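Side-chain contacts in mannitol dehydrogenase (Helicobacter pylori, PDB 3TWO), which probably catalyses the reversible NADPH-dependent reduction of cinnamaldehydes to cinnamyl alcohols as a zinc-containing medium-chain dehydrogenase: residues Ser94-Lys99 and Glu140-Ser145; Thr164-Leu169 and Ile296-Glu301; Phe8-Phe11 and His16-Pro19; His43-Ser48 and Gly130-Asn135. One frame throughout, in Å; residues are numbered along the deposited sequence.

Along the chain, contact 3 closes first; contacts 1 and 4 then alternate their segments within the GroES-like catalytic part, and contact 2 comes last. Contacts 3 and 4 are neighbours, with centres 11 Å apart: the backbone of Phe8 is hydrogen-bonded to that of Tyr132, and the rings of Phe17 and Tyr132 pack together. Contacts 1 and 2, with centres 15 Å apart, meet along helix 296-308, where Gln300 OE1 probably accepts a hydrogen bond from Ser145 N. Contacts 2 and 4 lie on opposite sides of the chain's centre, 20 Å between centres, yet both touch NADPH. The set therefore runs from the N-terminal hairpin through the cofactor site to the four-cysteine zinc lobe.

Contact 1 (Ser94-Lys99 and Glu140-Ser145); sequences SCKACK and ENYVIS. With ZN (zinc ion), chain H.
Ser94 and Tyr142 meet through their hydroxyls: Ser94 OG and Tyr142 OH lie 2.6 Å apart in a short hydrogen bond in which either group could be the donor. The serine oxygen comes in at the edge of the phenol, near the ring plane. Tyr142 holds CG anti to its own carbonyl carbon (chi1 -59°), which sends the ring lengthwise to the loop and lets it span the 8.9 Å between Ser94 CA and Tyr142 CA.

The same loop carries two ligands of a zinc ion. Cys95 SG binds zinc at 2.4 Å and Cys98 SG at 2.2 Å, and Cys101 and Cys109 complete the four-cysteine site. This is the structural zinc lobe of medium-chain dehydrogenases, separate from the zinc held by Cys42, His64 and Cys160. An amide hydrogen bond from Ala97 N to Cys95 SG, 3.1 Å and 158° at the hydrogen, probably eases the negative charge on that sulfur.

Lys96 passes its aliphatic chain by the phenol oxygen and spends its charge on the loop. Its CG lies 3.4 Å from Tyr142 OH, and its chain passes the phenol at a slant. A bend at the last torsion returns the ammonium to the loop, where NZ donates to Ser94 O at 3.1 Å, with a C=O...N angle of 167°, and also to Asn93 OD1. Further along, the Tyr142 ring packs against Phe91 and against Ile296 of helix 296-308.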
# COMPACT_ATOMS: atom_id res chain seq x y z
N SER B 94 -17.11 15.82 16.06
CA SER B 94 -15.69 15.52 16.26
C SER B 94 -15.11 16.57 17.20
O SER B 94 -15.83 17.45 17.62
CB SER B 94 -14.90 15.46 14.93
OG SER B 94 -14.88 16.73 14.27
N CYS B 95 -13.80 16.51 17.51
CA CYS B 95 -13.30 17.28 18.67
C CYS B 95 -13.05 18.74 18.24
O CYS B 95 -13.11 19.64 19.06
CB CYS B 95 -12.02 16.68 19.31
SG CYS B 95 -10.49 17.15 18.41
N LYS B 96 -12.81 18.93 16.94
CA LYS B 96 -12.67 20.27 16.36
C LYS B 96 -11.36 20.92 16.85
O LYS B 96 -11.16 22.10 16.69
CB LYS B 96 -13.87 21.21 16.67
CG LYS B 96 -15.30 20.63 16.50
CD LYS B 96 -16.35 21.65 17.05
CE LYS B 96 -17.77 21.08 17.18
NZ LYS B 96 -17.78 19.79 18.00
N ALA B 97 -10.48 20.14 17.46
CA ALA B 97 -9.25 20.72 17.97
C ALA B 97 -7.99 19.96 17.56
O ALA B 97 -6.91 20.41 17.88
CB ALA B 97 -9.31 20.90 19.50
N CYS B 98 -8.11 18.89 16.80
CA CYS B 98 -6.96 18.08 16.41
C CYS B 98 -6.53 18.27 14.93
O CYS B 98 -7.14 19.03 14.15
CB CYS B 98 -7.27 16.60 16.69
SG CYS B 98 -8.51 15.92 15.43
N LYS B 99 -5.45 17.60 14.56
CA LYS B 99 -4.89 17.81 13.26
C LYS B 99 -5.89 17.35 12.22
O LYS B 99 -6.17 18.09 11.34
CB LYS B 99 -3.56 17.07 13.06
CG LYS B 99 -2.79 17.60 11.83
CD LYS B 99 -1.29 17.68 12.10
CE LYS B 99 -0.60 16.28 12.11
NZ LYS B 99 -0.83 15.61 10.79
N GLU B 140 -24.36 21.87 13.71
CA GLU B 140 -24.47 22.51 12.37
C GLU B 140 -23.26 22.38 11.45
O GLU B 140 -23.42 22.53 10.22
CB GLU B 140 -24.84 24.00 12.47
CG GLU B 140 -23.93 24.79 13.38
CD GLU B 140 -23.96 26.27 13.12
OE1 GLU B 140 -23.15 27.00 13.76
OE2 GLU B 140 -24.78 26.71 12.27
N ASN B 141 -22.08 22.12 12.03
CA ASN B 141 -20.82 21.97 11.25
C ASN B 141 -20.64 20.62 10.58
O ASN B 141 -19.62 20.41 9.94
CB ASN B 141 -19.61 22.30 12.11
CG ASN B 141 -19.72 23.70 12.67
OD1 ASN B 141 -19.43 24.67 11.98
ND2 ASN B 141 -20.24 23.82 13.90
N TYR B 142 -21.62 19.74 10.77
CA TYR B 142 -21.65 18.36 10.23
C TYR B 142 -22.88 18.16 9.34
O TYR B 142 -23.25 17.03 9.01
CB TYR B 142 -21.62 17.35 11.41
CG TYR B 142 -20.38 17.58 12.20
CD1 TYR B 142 -20.34 18.58 13.21
CD2 TYR B 142 -19.18 16.92 11.86
CE1 TYR B 142 -19.17 18.87 13.89
CE2 TYR B 142 -17.97 17.22 12.60
CZ TYR B 142 -18.00 18.17 13.60
OH TYR B 142 -16.87 18.46 14.34
N VAL B 143 -23.50 19.25 8.93
CA VAL B 143 -24.70 19.18 8.09
C VAL B 143 -24.38 19.65 6.65
O VAL B 143 -23.77 20.71 6.44
CB VAL B 143 -25.86 19.99 8.73
CG1 VAL B 143 -27.10 19.99 7.81
CG2 VAL B 143 -26.21 19.41 10.13
N ILE B 144 -24.80 18.90 5.64
CA ILE B 144 -24.48 19.28 4.27
C ILE B 144 -25.65 20.08 3.70
O ILE B 144 -26.80 19.68 3.86
CB ILE B 144 -24.22 17.97 3.42
CG1 ILE B 144 -23.13 17.09 4.15
CG2 ILE B 144 -23.98 18.28 1.89
CD1 ILE B 144 -21.85 17.86 4.55
N SER B 145 -25.36 21.18 3.00
CA SER B 145 -26.41 21.97 2.38
C SER B 145 -26.79 21.38 1.01
O SER B 145 -25.93 21.00 0.23
CB SER B 145 -25.90 23.38 2.21
OG SER B 145 -26.74 24.01 1.34
ZN ZN H . -10.58 16.10 16.28

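Contact 2 (Thr164-Leu169 and Ile296-Glu301); sequences TTYSPL and IKETQE. With NDP (NADPH dihydro-nicotinamide-adenine-dinucleotide phosphate), chain F.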
# COMPACT_ATOMS: atom_id res chain seq x y z
N THR B 164 -17.48 8.66 -0.59
CA THR B 164 -16.49 7.63 -0.36
C THR B 164 -15.77 7.27 -1.67
O THR B 164 -14.60 6.83 -1.64
CB THR B 164 -17.10 6.36 0.27
OG1 THR B 164 -17.64 6.69 1.57
CG2 THR B 164 -16.01 5.27 0.46
N THR B 165 -16.44 7.51 -2.80
CA THR B 165 -15.85 7.12 -4.04
C THR B 165 -15.33 8.35 -4.74
O THR B 165 -14.30 8.26 -5.39
CB THR B 165 -16.88 6.45 -4.94
OG1 THR B 165 -18.00 7.32 -5.05
CG2 THR B 165 -17.37 5.11 -4.30
N TYR B 166 -16.04 9.48 -4.60
CA TYR B 166 -15.54 10.74 -5.13
C TYR B 166 -14.09 11.04 -4.59
O TYR B 166 -13.18 11.45 -5.34
CB TYR B 166 -16.49 11.85 -4.69
CG TYR B 166 -16.12 13.26 -5.15
CD1 TYR B 166 -16.43 13.71 -6.45
CD2 TYR B 166 -15.50 14.16 -4.27
CE1 TYR B 166 -16.13 15.05 -6.85
CE2 TYR B 166 -15.18 15.47 -4.66
CZ TYR B 166 -15.51 15.91 -5.93
OH TYR B 166 -15.16 17.17 -6.29
N SER B 167 -13.91 10.80 -3.29
CA SER B 167 -12.70 11.28 -2.62
C SER B 167 -11.40 10.66 -3.23
O SER B 167 -10.50 11.37 -3.53
CB SER B 167 -12.78 11.09 -1.08
OG SER B 167 -11.59 11.62 -0.42
N PRO B 168 -11.31 9.34 -3.37
CA PRO B 168 -10.02 8.78 -3.82
C PRO B 168 -9.82 9.02 -5.31
O PRO B 168 -8.68 9.09 -5.78
CB PRO B 168 -10.16 7.28 -3.56
CG PRO B 168 -11.65 7.07 -3.33
CD PRO B 168 -12.17 8.32 -2.76
N LEU B 169 -10.92 9.18 -6.03
CA LEU B 169 -10.85 9.54 -7.43
C LEU B 169 -10.12 10.88 -7.61
O LEU B 169 -9.23 10.99 -8.49
CB LEU B 169 -12.26 9.56 -8.10
CG LEU B 169 -12.89 8.21 -8.45
CD1 LEU B 169 -14.40 8.35 -8.83
CD2 LEU B 169 -12.10 7.43 -9.57
N ILE B 296 -16.15 16.87 6.02
CA ILE B 296 -17.34 17.71 5.77
C ILE B 296 -17.19 18.62 4.53
O ILE B 296 -18.05 18.65 3.61
CB ILE B 296 -17.68 18.51 7.03
CG1 ILE B 296 -18.15 17.54 8.14
CG2 ILE B 296 -18.73 19.60 6.72
CD1 ILE B 296 -19.41 16.60 7.74
N LYS B 297 -16.10 19.35 4.51
CA LYS B 297 -15.78 20.19 3.38
C LYS B 297 -15.84 19.45 2.04
O LYS B 297 -16.47 19.93 1.12
CB LYS B 297 -14.40 20.78 3.53
CG LYS B 297 -14.18 21.92 2.54
CD LYS B 297 -12.78 22.51 2.64
CE LYS B 297 -12.89 23.92 2.07
NZ LYS B 297 -11.51 24.40 1.86
N GLU B 298 -15.17 18.29 1.94
CA GLU B 298 -15.10 17.66 0.63
C GLU B 298 -16.48 17.04 0.35
O GLU B 298 -16.88 16.89 -0.82
CB GLU B 298 -13.94 16.61 0.52
CG GLU B 298 -13.73 16.12 -0.92
CD GLU B 298 -12.69 15.02 -1.10
OE1 GLU B 298 -12.36 14.25 -0.13
OE2 GLU B 298 -12.18 14.88 -2.25
N THR B 299 -17.18 16.60 1.41
CA THR B 299 -18.56 16.11 1.21
C THR B 299 -19.48 17.20 0.58
O THR B 299 -20.26 16.91 -0.38
CB THR B 299 -19.16 15.58 2.52
OG1 THR B 299 -18.31 14.53 3.07
CG2 THR B 299 -20.66 15.03 2.29
N GLN B 300 -19.37 18.44 1.09
CA GLN B 300 -20.09 19.57 0.50
C GLN B 300 -19.65 19.78 -0.97
O GLN B 300 -20.50 19.94 -1.85
CB GLN B 300 -19.89 20.87 1.28
CG GLN B 300 -20.76 22.05 0.76
CD GLN B 300 -22.24 21.80 1.00
OE1 GLN B 300 -22.64 21.65 2.16
NE2 GLN B 300 -23.06 21.66 -0.11
N GLU B 301 -18.35 19.78 -1.22
CA GLU B 301 -17.89 19.94 -2.58
C GLU B 301 -18.50 18.85 -3.48
O GLU B 301 -18.94 19.11 -4.60
CB GLU B 301 -16.36 19.83 -2.59
CG GLU B 301 -15.74 19.84 -4.01
CD GLU B 301 -14.25 19.37 -3.98
OE1 GLU B 301 -13.88 18.49 -4.81
OE2 GLU B 301 -13.50 19.84 -3.11
PA NDP F . -23.32 -3.18 -1.83
O1A NDP F . -23.55 -4.62 -1.65
O2A NDP F . -24.09 -2.23 -2.82
O5B NDP F . -22.34 -3.48 -3.10
C5B NDP F . -21.25 -4.55 -3.06
C4B NDP F . -21.02 -5.03 -4.48
O4B NDP F . -19.82 -5.88 -4.69
C3B NDP F . -22.25 -5.84 -4.94
O3B NDP F . -22.63 -5.36 -6.29
C2B NDP F . -21.70 -7.29 -5.00
O2B NDP F . -22.43 -7.96 -6.04
C1B NDP F . -20.25 -7.07 -5.49
N9A NDP F . -19.30 -8.09 -5.00
C8A NDP F . -19.39 -8.75 -3.83
N7A NDP F . -18.32 -9.52 -3.74
C5A NDP F . -17.57 -9.36 -4.83
C6A NDP F . -16.38 -9.91 -5.25
N6A NDP F . -15.67 -10.85 -4.52
N1A NDP F . -15.93 -9.51 -6.43
C2A NDP F . -16.53 -8.61 -7.18
N3A NDP F . -17.66 -8.06 -6.79
C4A NDP F . -18.20 -8.44 -5.62
O3 NDP F . -22.11 -2.53 -1.04
PN NDP F . -21.81 -1.04 -0.89
O1N NDP F . -21.42 -0.42 -2.18
O2N NDP F . -22.83 -0.24 -0.04
O5D NDP F . -20.55 -1.11 0.05
C5D NDP F . -19.42 -2.01 -0.37
C4D NDP F . -18.35 -2.13 0.80
O4D NDP F . -17.91 -0.77 0.96
C3D NDP F . -18.90 -2.59 2.18
O3D NDP F . -17.91 -3.46 2.79
C2D NDP F . -19.08 -1.24 2.91
O2D NDP F . -18.94 -1.41 4.28
C1D NDP F . -17.84 -0.48 2.38
N1N NDP F . -17.87 1.00 2.62
C2N NDP F . -16.67 1.63 3.03
C3N NDP F . -16.64 3.00 3.26
C7N NDP F . -15.31 3.66 3.61
O7N NDP F . -14.23 3.11 3.31
N7N NDP F . -15.40 4.92 3.99
C4N NDP F . -17.83 3.75 3.13
C5N NDP F . -19.04 3.14 2.68
C6N NDP F . -19.07 1.78 2.44
P2B NDP F . -22.96 -9.43 -5.92
O1X NDP F . -24.53 -9.32 -6.38
O2X NDP F . -22.10 -10.34 -6.68
O3X NDP F . -23.00 -9.79 -4.37
O HOH W 1 -9.95 13.63 -2.46
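Tyr166 places CG opposite its backbone N (chi1 180°), and Ser167 does the same with OG, directing two consecutive side chains of helix 158-171 at helix 296-308. Glu298 and Glu301 answer with extended chains, one turn apart, whose carboxylates reach the two hydroxyls separately. The axes of segments 164-169 and 296-301 cross at 99°, 10.1 Å apart at closest approach. Tyr166 and the two glutamates supply most of the length, while Ser167 meets Glu298 where the CA atoms of Ser167 and Glu298 are closest (7.6 Å).

Ser167 OG donates to Glu298 OE1 at 2.8 Å. The donor arrives on the syn side of this oxygen, 25° out of the carboxylate plane. A water donates to Glu298 OE2 at 2.6 Å and to the main-chain oxygen Ser167 O at 2.6 Å. Both carboxylate oxygens are thus tied to one serine, directly and through water, which should restrict rotation of the group.

Tyr166 OH donates to Glu301 OE1, which sits at the ring edge, in plane. The modelled separation of 2.4 Å between Tyr166 OH and Glu301 OE1 is very short, so its exact length is doubtful. The ring and the Glu301 carboxylate are turned nearly perpendicular, and Tyr195 meets the same ring edge-to-face. Lys170 touches both glutamates.

One turn before Ser167, Thr164 OG1 lies 3.3 Å from C4N of NADPH, the carbon that carries the transferable hydride, and is hydrogen-bonded to the carbonyl oxygen of the zinc ligand Cys160. Helix 158-171 therefore joins this helix-helix crossing to the nicotinamide pocket of a zinc-dependent medium-chain dehydrogenase.

Contact 3 (Phe8-Phe11 and His16-Pro19); sequences FAIF and HFKP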
# COMPACT_ATOMS: atom_id res chain seq x y z
N PHE B 8 -36.24 2.21 13.00
CA PHE B 8 -36.17 0.80 12.78
C PHE B 8 -34.86 0.31 13.36
O PHE B 8 -33.79 0.66 12.83
CB PHE B 8 -36.30 0.50 11.26
CG PHE B 8 -37.64 0.88 10.73
CD1 PHE B 8 -37.85 2.15 10.17
CD2 PHE B 8 -38.74 0.05 10.93
CE1 PHE B 8 -39.13 2.56 9.73
CE2 PHE B 8 -40.04 0.44 10.52
CZ PHE B 8 -40.22 1.71 9.90
N ALA B 9 -34.99 -0.42 14.49
CA ALA B 9 -33.88 -0.93 15.28
C ALA B 9 -33.71 -2.45 15.17
O ALA B 9 -34.69 -3.21 15.04
CB ALA B 9 -34.03 -0.53 16.83
N ILE B 10 -32.45 -2.89 15.31
CA ILE B 10 -32.13 -4.33 15.47
C ILE B 10 -31.54 -4.57 16.85
O ILE B 10 -30.69 -3.78 17.32
CB ILE B 10 -31.20 -4.78 14.32
CG1 ILE B 10 -30.82 -6.26 14.45
CG2 ILE B 10 -29.95 -3.84 14.22
CD1 ILE B 10 -29.93 -6.77 13.28
N PHE B 11 -31.97 -5.62 17.55
CA PHE B 11 -31.57 -5.76 18.94
C PHE B 11 -30.41 -6.70 19.22
O PHE B 11 -29.91 -6.76 20.37
CB PHE B 11 -32.75 -6.20 19.77
CG PHE B 11 -33.55 -5.06 20.29
CD1 PHE B 11 -34.35 -4.29 19.40
CD2 PHE B 11 -33.51 -4.71 21.66
CE1 PHE B 11 -35.11 -3.20 19.87
CE2 PHE B 11 -34.26 -3.61 22.14
CZ PHE B 11 -35.08 -2.86 21.23
N HIS B 16 -34.47 -9.60 13.43
CA HIS B 16 -35.04 -8.73 12.45
C HIS B 16 -35.22 -7.35 13.04
O HIS B 16 -35.36 -7.23 14.24
CB HIS B 16 -36.41 -9.25 12.03
CG HIS B 16 -36.35 -10.49 11.19
ND1 HIS B 16 -35.17 -11.00 10.68
CD2 HIS B 16 -37.33 -11.31 10.74
CE1 HIS B 16 -35.42 -12.09 9.99
NE2 HIS B 16 -36.73 -12.30 10.01
N PHE B 17 -35.27 -6.35 12.16
CA PHE B 17 -35.57 -4.96 12.45
C PHE B 17 -36.99 -4.79 12.94
O PHE B 17 -37.86 -5.52 12.50
CB PHE B 17 -35.32 -4.14 11.19
CG PHE B 17 -33.84 -3.76 11.03
CD1 PHE B 17 -32.93 -4.63 10.41
CD2 PHE B 17 -33.36 -2.56 11.56
CE1 PHE B 17 -31.58 -4.30 10.31
CE2 PHE B 17 -31.98 -2.22 11.43
CZ PHE B 17 -31.10 -3.12 10.82
N LYS B 18 -37.22 -3.87 13.88
CA LYS B 18 -38.58 -3.62 14.38
C LYS B 18 -38.74 -2.14 14.66
O LYS B 18 -37.75 -1.47 14.94
CB LYS B 18 -38.85 -4.39 15.67
CG LYS B 18 -38.72 -5.91 15.54
CD LYS B 18 -38.88 -6.73 16.90
CE LYS B 18 -37.73 -6.51 17.93
NZ LYS B 18 -37.76 -5.10 18.37
N PRO B 19 -39.98 -1.62 14.60
CA PRO B 19 -40.25 -0.22 15.02
C PRO B 19 -39.74 0.01 16.43
O PRO B 19 -39.96 -0.80 17.30
CB PRO B 19 -41.81 -0.13 14.99
CG PRO B 19 -42.15 -1.08 13.85
CD PRO B 19 -41.19 -2.27 14.05
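Phe8-Phe11 and His16-Pro19 form the turn end of the N-terminal beta hairpin made by strands 3-9 and 18-24. Ala9 and Lys18 are an antiparallel hydrogen-bonded pair: Ala9 N donates to Lys18 O at 3.0 Å, and Lys18 N returns a bond to Ala9 O at 2.9 Å. The next pair, Phe8 with Pro19, is non-hydrogen-bonded, and its CA atoms are 4.8 Å apart. Ala9 O also receives a CA-H...O contact from Phe17 CA at 3.2 Å.

Past the ladder, side chains take over. Ile10 lays its branched carbon over one face of Phe17, with CB 3.9 Å from the ring centroid and 10° off the normal, a CH-pi contact. The methyl Ile10 CG2 adds to it, 3.7 Å from Phe17 CZ. At the edge of the same ring, near its plane, stands the carbonyl oxygen of Phe8, 3.5 Å from Phe17 CD2. Lys18 folds back at its third and fourth torsions (chi3 -68°, chi4 65°), and this curl brings NZ to within 3.6 Å of Phe11 CE1, with the two side chains crossing at about a right angle.

Helix 323-331 packs against the hairpin: Ile323 touches Phe8 and Phe17, Tyr327 meets Phe17 edge-to-face, and Asp324 OD1 accepts from Phe17 N. The alternation of the non-hydrogen-bonded pair Phe8-Pro19 with the hydrogen-bonded pair Ala9-Lys18 is that of an antiparallel beta hairpin.

Contact 4 (His43-Ser48 and Gly130-Asn135); sequences HSDIHS and GGYSNN. With NDP (NADPH dihydro-nicotinamide-adenine-dinucleotide phosphate), chain F.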
# COMPACT_ATOMS: atom_id res chain seq x y z
N HIS B 43 -24.02 -0.90 2.62
CA HIS B 43 -23.58 -2.24 3.13
C HIS B 43 -22.85 -2.16 4.49
O HIS B 43 -22.82 -3.13 5.23
CB HIS B 43 -22.72 -2.98 2.09
CG HIS B 43 -22.81 -4.48 2.13
ND1 HIS B 43 -22.47 -5.23 3.24
CD2 HIS B 43 -23.11 -5.37 1.15
CE1 HIS B 43 -22.63 -6.52 2.97
NE2 HIS B 43 -23.00 -6.63 1.70
N SER B 44 -22.28 -1.00 4.81
CA SER B 44 -21.77 -0.74 6.18
C SER B 44 -22.86 -0.92 7.21
O SER B 44 -22.58 -1.34 8.38
CB SER B 44 -21.22 0.71 6.31
OG SER B 44 -20.17 0.88 5.37
N ASP B 45 -24.10 -0.59 6.84
CA ASP B 45 -25.22 -0.76 7.76
C ASP B 45 -25.34 -2.26 8.20
O ASP B 45 -25.61 -2.60 9.37
CB ASP B 45 -26.54 -0.30 7.13
CG ASP B 45 -26.56 1.21 6.81
OD1 ASP B 45 -25.69 2.00 7.23
OD2 ASP B 45 -27.49 1.63 6.11
N ILE B 46 -25.16 -3.13 7.21
CA ILE B 46 -25.35 -4.55 7.39
C ILE B 46 -24.16 -5.13 8.17
O ILE B 46 -24.38 -5.93 9.10
CB ILE B 46 -25.38 -5.27 6.02
CG1 ILE B 46 -26.51 -4.71 5.14
CG2 ILE B 46 -25.54 -6.79 6.23
CD1 ILE B 46 -26.46 -5.24 3.68
N HIS B 47 -22.92 -4.76 7.77
CA HIS B 47 -21.72 -5.17 8.48
C HIS B 47 -21.86 -4.78 9.98
O HIS B 47 -21.52 -5.61 10.88
CB HIS B 47 -20.46 -4.49 7.92
CG HIS B 47 -20.07 -4.88 6.51
ND1 HIS B 47 -19.88 -6.19 6.11
CD2 HIS B 47 -19.76 -4.12 5.42
CE1 HIS B 47 -19.51 -6.23 4.83
NE2 HIS B 47 -19.38 -4.98 4.41
N SER B 48 -22.41 -3.58 10.25
CA SER B 48 -22.50 -3.15 11.66
C SER B 48 -23.61 -3.90 12.35
O SER B 48 -23.39 -4.48 13.44
CB SER B 48 -22.71 -1.64 11.83
OG SER B 48 -21.85 -0.91 10.98
N GLY B 130 -28.91 6.11 14.12
CA GLY B 130 -28.73 6.52 12.74
C GLY B 130 -29.96 7.03 12.01
O GLY B 130 -30.95 7.53 12.62
N GLY B 131 -29.90 6.85 10.69
CA GLY B 131 -30.81 7.47 9.77
C GLY B 131 -32.06 6.68 9.44
O GLY B 131 -32.95 7.25 8.80
N TYR B 132 -32.18 5.40 9.89
CA TYR B 132 -33.48 4.68 9.69
C TYR B 132 -34.53 5.16 10.69
O TYR B 132 -35.04 4.39 11.48
CB TYR B 132 -33.39 3.13 9.84
CG TYR B 132 -32.41 2.37 8.97
CD1 TYR B 132 -31.75 2.98 7.87
CD2 TYR B 132 -32.15 1.05 9.24
CE1 TYR B 132 -30.81 2.24 7.08
CE2 TYR B 132 -31.23 0.27 8.40
CZ TYR B 132 -30.57 0.88 7.36
OH TYR B 132 -29.63 0.15 6.62
N SER B 133 -34.82 6.45 10.71
CA SER B 133 -35.63 7.04 11.77
C SER B 133 -36.25 8.32 11.23
O SER B 133 -35.88 8.77 10.12
CB SER B 133 -34.74 7.36 12.98
OG SER B 133 -33.79 8.38 12.71
N ASN B 134 -37.14 8.96 12.01
CA ASN B 134 -37.91 10.07 11.48
C ASN B 134 -37.22 11.42 11.65
O ASN B 134 -37.63 12.40 11.05
CB ASN B 134 -39.35 10.11 12.06
CG ASN B 134 -39.39 10.32 13.59
OD1 ASN B 134 -40.42 10.75 14.15
ND2 ASN B 134 -38.31 10.01 14.25
N ASN B 135 -36.18 11.47 12.50
CA ASN B 135 -35.49 12.73 12.70
C ASN B 135 -34.10 12.47 13.24
O ASN B 135 -33.80 11.33 13.61
CB ASN B 135 -36.31 13.67 13.64
CG ASN B 135 -36.45 13.12 15.05
OD1 ASN B 135 -35.52 12.53 15.60
ND2 ASN B 135 -37.62 13.35 15.68
PA NDP F . -23.32 -3.18 -1.83
O1A NDP F . -23.55 -4.62 -1.65
O2A NDP F . -24.09 -2.23 -2.82
O5B NDP F . -22.34 -3.48 -3.10
C5B NDP F . -21.25 -4.55 -3.06
C4B NDP F . -21.02 -5.03 -4.48
O4B NDP F . -19.82 -5.88 -4.69
C3B NDP F . -22.25 -5.84 -4.94
O3B NDP F . -22.63 -5.36 -6.29
C2B NDP F . -21.70 -7.29 -5.00
O2B NDP F . -22.43 -7.96 -6.04
C1B NDP F . -20.25 -7.07 -5.49
N9A NDP F . -19.30 -8.09 -5.00
C8A NDP F . -19.39 -8.75 -3.83
N7A NDP F . -18.32 -9.52 -3.74
C5A NDP F . -17.57 -9.36 -4.83
C6A NDP F . -16.38 -9.91 -5.25
N6A NDP F . -15.67 -10.85 -4.52
N1A NDP F . -15.93 -9.51 -6.43
C2A NDP F . -16.53 -8.61 -7.18
N3A NDP F . -17.66 -8.06 -6.79
C4A NDP F . -18.20 -8.44 -5.62
O3 NDP F . -22.11 -2.53 -1.04
PN NDP F . -21.81 -1.04 -0.89
O1N NDP F . -21.42 -0.42 -2.18
O2N NDP F . -22.83 -0.24 -0.04
O5D NDP F . -20.55 -1.11 0.05
C5D NDP F . -19.42 -2.01 -0.37
C4D NDP F . -18.35 -2.13 0.80
O4D NDP F . -17.91 -0.77 0.96
C3D NDP F . -18.90 -2.59 2.18
O3D NDP F . -17.91 -3.46 2.79
C2D NDP F . -19.08 -1.24 2.91
O2D NDP F . -18.94 -1.41 4.28
C1D NDP F . -17.84 -0.48 2.38
N1N NDP F . -17.87 1.00 2.62
C2N NDP F . -16.67 1.63 3.03
C3N NDP F . -16.64 3.00 3.26
C7N NDP F . -15.31 3.66 3.61
O7N NDP F . -14.23 3.11 3.31
N7N NDP F . -15.40 4.92 3.99
C4N NDP F . -17.83 3.75 3.13
C5N NDP F . -19.04 3.14 2.68
C6N NDP F . -19.07 1.78 2.44
P2B NDP F . -22.96 -9.43 -5.92
O1X NDP F . -24.53 -9.32 -6.38
O2X NDP F . -22.10 -10.34 -6.68
O3X NDP F . -23.00 -9.79 -4.37
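Asp45 and Tyr132 touch through one carboxylate oxygen and one phenol: Asp45 OD2 lies 2.7 Å from Tyr132 OH. The hydrogen bond between them is weak and its proton not settled; Tyr132 OH is also hydrogen-bonded to Tyr327 OH. Both residues hold CG anti to the carbonyl carbon (Tyr132 chi1 -56°), which directs the two side chains at each other. Carboxylate and ring planes stand 82° apart, and Asp45 CB comes within 3.2 Å of Tyr132 OH.

Asp45 OD2 also accepts from the backbone N of Cys42, a zinc ligand together with His64 and Cys160. On the other side of this short helix the residues turn to NADPH. His43 N donates to O2N of its phosphate at 3.0 Å, Ser44 OG pairs with the ribose hydroxyl O2D at 2.8 Å, and His47 NE2 pairs with O3D at 2.7 Å. Ser48 OG in turn bonds Ser44 O, reaching it from the face opposite to Ser48 N, and Glu52 takes the ND1 side of His47.

Tyr132 is itself placed by an inverse gamma turn centred on it. The Cys42 bond is the firmer, consistent with Asp45 linking the backbone of a zinc ligand to the loop of Tyr132.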